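Local coordinates for protein RpfR (Cronobacter turicensis, PDB 6DGJ) that carries a PAS sensory domain, the part modelled here, whose pocket holds (2Z)-dodec-2-enoic acid, at residues A[68-73]-A[85-90]. Numbering follows the deposited sequence.
With GEY ((2Z)-dodec-2-enoic acid), chain B.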
loop_
_atom_site.group_PDB
_atom_site.type_symbol
_atom_site.label_atom_id
_atom_site.label_comp_id
_atom_site.label_asym_id
_atom_site.label_seq_id
_atom_site.Cartn_x
_atom_site.Cartn_y
_atom_site.Cartn_z
ATOM N N SER A 68 -9.002 -6.581 -10.986
ATOM C CA SER A 68 -7.588 -6.568 -10.636
ATOM C C SER A 68 -6.801 -5.736 -11.641
ATOM O O SER A 68 -7.129 -5.684 -12.829
ATOM C CB SER A 68 -7.038 -7.993 -10.585
ATOM O OG SER A 68 -7.165 -8.631 -11.843
ATOM N N TYR A 69 -5.754 -5.080 -11.153
ATOM C CA TYR A 69 -4.990 -4.153 -11.973
ATOM C C TYR A 69 -3.640 -3.915 -11.316
ATOM O O TYR A 69 -3.421 -4.260 -10.152
ATOM C CB TYR A 69 -5.739 -2.829 -12.155
ATOM C CG TYR A 69 -5.823 -2.015 -10.884
ATOM C CD1 TYR A 69 -6.773 -2.301 -9.915
ATOM C CD2 TYR A 69 -4.944 -0.967 -10.651
ATOM C CE1 TYR A 69 -6.850 -1.561 -8.748
ATOM C CE2 TYR A 69 -5.012 -0.222 -9.489
ATOM C CZ TYR A 69 -5.966 -0.523 -8.542
ATOM O OH TYR A 69 -6.034 0.221 -7.387
ATOM N N GLU A 70 -2.738 -3.307 -12.080
ATOM C CA GLU A 70 -1.427 -2.914 -11.593
ATOM C C GLU A 70 -1.297 -1.399 -11.645
ATOM O O GLU A 70 -1.898 -0.737 -12.497
ATOM C CB GLU A 70 -0.306 -3.562 -12.413
ATOM C CG GLU A 70 -0.173 -5.055 -12.199
ATOM C CD GLU A 70 1.003 -5.649 -12.946
ATOM O OE1 GLU A 70 1.919 -4.884 -13.315
ATOM O OE2 GLU A 70 1.010 -6.879 -13.165
ATOM N N VAL A 71 -0.503 -0.855 -10.725
ATOM C CA VAL A 71 -0.332 0.588 -10.609
ATOM C C VAL A 71 1.085 0.871 -10.137
ATOM O O VAL A 71 1.673 0.100 -9.372
ATOM C CB VAL A 71 -1.375 1.208 -9.648
ATOM C CG1 VAL A 71 -1.219 0.643 -8.242
ATOM C CG2 VAL A 71 -1.263 2.729 -9.636
ATOM N N GLU A 72 1.636 1.985 -10.607
ATOM C CA GLU A 72 2.923 2.489 -10.148
ATOM C C GLU A 72 2.663 3.708 -9.275
ATOM O O GLU A 72 2.075 4.693 -9.737
ATOM C CB GLU A 72 3.831 2.845 -11.324
ATOM C CG GLU A 72 4.154 1.672 -12.234
ATOM C CD GLU A 72 5.182 2.022 -13.294
ATOM O OE1 GLU A 72 5.767 3.123 -13.219
ATOM O OE2 GLU A 72 5.405 1.195 -14.205
ATOM N N ARG A 73 3.096 3.641 -8.019
ATOM C CA ARG A 73 2.814 4.682 -7.038
ATOM C C ARG A 73 4.111 5.088 -6.359
ATOM O O ARG A 73 4.811 4.240 -5.795
ATOM C CB ARG A 73 1.795 4.194 -6.002
ATOM C CG ARG A 73 1.261 5.283 -5.081
ATOM C CD ARG A 73 0.430 6.298 -5.844
ATOM N NE ARG A 73 -0.746 5.698 -6.468
ATOM C CZ ARG A 73 -1.401 6.225 -7.497
ATOM N NH1 ARG A 73 -0.996 7.365 -8.043
ATOM N NH2 ARG A 73 -2.463 5.604 -7.990
ATOM N N LEU A 85 5.634 -0.845 -7.908
ATOM C CA LEU A 85 4.576 -1.466 -8.698
ATOM C C LEU A 85 3.697 -2.285 -7.762
ATOM O O LEU A 85 4.162 -3.263 -7.169
ATOM C CB LEU A 85 5.146 -2.363 -9.797
ATOM C CG LEU A 85 4.093 -3.158 -10.584
ATOM C CD1 LEU A 85 3.386 -2.259 -11.587
ATOM C CD2 LEU A 85 4.692 -4.373 -11.275
ATOM N N PHE A 86 2.432 -1.895 -7.641
ATOM C CA PHE A 86 1.480 -2.594 -6.791
ATOM C C PHE A 86 0.524 -3.412 -7.646
ATOM O O PHE A 86 -0.067 -2.893 -8.600
ATOM C CB PHE A 86 0.700 -1.613 -5.913
ATOM C CG PHE A 86 1.462 -1.155 -4.707
ATOM C CD1 PHE A 86 1.562 -1.966 -3.587
ATOM C CD2 PHE A 86 2.085 0.080 -4.692
ATOM C CE1 PHE A 86 2.265 -1.550 -2.473
ATOM C CE2 PHE A 86 2.791 0.500 -3.582
ATOM C CZ PHE A 86 2.881 -0.316 -2.471
ATOM N N ARG A 87 0.387 -4.688 -7.305
ATOM C CA ARG A 87 -0.600 -5.571 -7.912
ATOM C C ARG A 87 -1.786 -5.634 -6.954
ATOM O O ARG A 87 -1.677 -6.193 -5.858
ATOM C CB ARG A 87 -0.011 -6.956 -8.170
ATOM C CG ARG A 87 1.333 -6.941 -8.892
ATOM C CD ARG A 87 2.124 -8.211 -8.620
ATOM N NE ARG A 87 3.445 -8.189 -9.251
ATOM C CZ ARG A 87 4.539 -7.666 -8.700
ATOM N NH1 ARG A 87 4.490 -7.109 -7.498
ATOM N NH2 ARG A 87 5.690 -7.702 -9.356
ATOM N N ASN A 88 -2.907 -5.048 -7.361
ATOM C CA ASN A 88 -4.050 -4.843 -6.485
ATOM C C ASN A 88 -5.215 -5.727 -6.904
ATOM O O ASN A 88 -5.526 -5.841 -8.094
ATOM C CB ASN A 88 -4.473 -3.374 -6.500
ATOM C CG ASN A 88 -3.399 -2.458 -5.953
ATOM O OD1 ASN A 88 -2.580 -2.864 -5.128
ATOM N ND2 ASN A 88 -3.392 -1.216 -6.414
ATOM N N LYS A 89 -5.860 -6.344 -5.916
ATOM C CA LYS A 89 -6.976 -7.248 -6.160
ATOM C C LYS A 89 -7.734 -7.447 -4.857
ATOM O O LYS A 89 -7.189 -7.257 -3.766
ATOM C CB LYS A 89 -6.498 -8.600 -6.704
ATOM C CG LYS A 89 -5.655 -9.398 -5.711
ATOM C CD LYS A 89 -5.255 -10.750 -6.266
ATOM C CE LYS A 89 -4.517 -11.577 -5.221
ATOM N NZ LYS A 89 -3.241 -10.942 -4.798
ATOM N N PHE A 90 -8.997 -7.843 -4.985
ATOM C CA PHE A 90 -9.780 -8.207 -3.817
ATOM C C PHE A 90 -9.241 -9.495 -3.197
ATOM O O PHE A 90 -8.450 -10.229 -3.797
ATOM C CB PHE A 90 -11.252 -8.388 -4.184
ATOM C CG PHE A 90 -11.980 -7.100 -4.446
ATOM C CD1 PHE A 90 -12.144 -6.162 -3.440
ATOM C CD2 PHE A 90 -12.518 -6.839 -5.694
ATOM C CE1 PHE A 90 -12.820 -4.980 -3.679
ATOM C CE2 PHE A 90 -13.196 -5.662 -5.938
ATOM C CZ PHE A 90 -13.348 -4.730 -4.928
HETATM C C1 GEY B . -3.957 2.693 -6.492
HETATM C C2 GEY B . -4.516 1.814 -5.392
HETATM C C3 GEY B . -3.808 1.194 -4.450
HETATM C C4 GEY B . -2.322 1.301 -4.344
HETATM C C5 GEY B . -1.699 0.649 -3.091
HETATM C C6 GEY B . -0.607 1.475 -2.382
HETATM C C8 GEY B . 0.766 1.947 -0.198
HETATM O O2 GEY B . -3.213 3.607 -6.154
HETATM O O1 GEY B . -4.306 2.401 -7.662
HETATM C C7 GEY B . -0.353 1.135 -0.890
HETATM C C9 GEY B . 1.655 1.182 0.807
HETATM C C10 GEY B . 3.052 1.795 1.040
HETATM C C11 GEY B . 3.694 1.469 2.391
HETATM C C12 GEY B . 5.001 2.199 2.654
HETATM O O HOH W 1 1.638 -9.347 -11.506
#
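Tyr69 and Val71 pair with Asn88 and Phe86 through four backbone hydrogen bonds, two in each hydrogen-bonded pair, and so zip strand 69-77 to strand 80-90 as an antiparallel hairpin at one edge of the PAS-fold sheet, strand 69-77 outermost. On the face carrying Tyr69, Val71, Phe86 and Asn88 the packing is close and GEY completes it. With CG set between its backbone N and carbonyl carbon (chi1 69°), Tyr69 lays its ring across Asn88, whose CB sits over the ring face, 4.1 Å from the centroid. The Asn88 amide plane is turned 76° from the ring, and ND2 gives Tyr69 OH a weak, bent bond of 3.2 Å. Tyr69 OH donates to GEY O1 (2.8 Å), which lies in the plane of the ring. Val71 CG1 fills in against Phe86 CB, while the Phe86 ring offers a face to the alkyl chain at C6. Arg73, folded back at chi2 and chi3, grips GEY O2 with NE and, at 2.8 Å, with NH2.

The reverse face is looser and solvent-facing. There Glu70 and Arg87 run side by side, yet OE2 and NE stay 4.8 Å apart and are bridged by a water held weakly by NE; Arg87 NH1 bonds Thr107 OG1. Leu85 lays its methyls against Glu70 OE1, CD1 reaching Glu72 CG as well and CD2 resting over a face of the Arg87 guanidinium. The chemistry thus divides: Tyr69 OH and the Arg73 guanidinium, with Ser55 and Asn58, bind the carboxyl group of GEY, probably favouring its carboxylate form, and the Phe86 ring lies face-on to the alkyl chain.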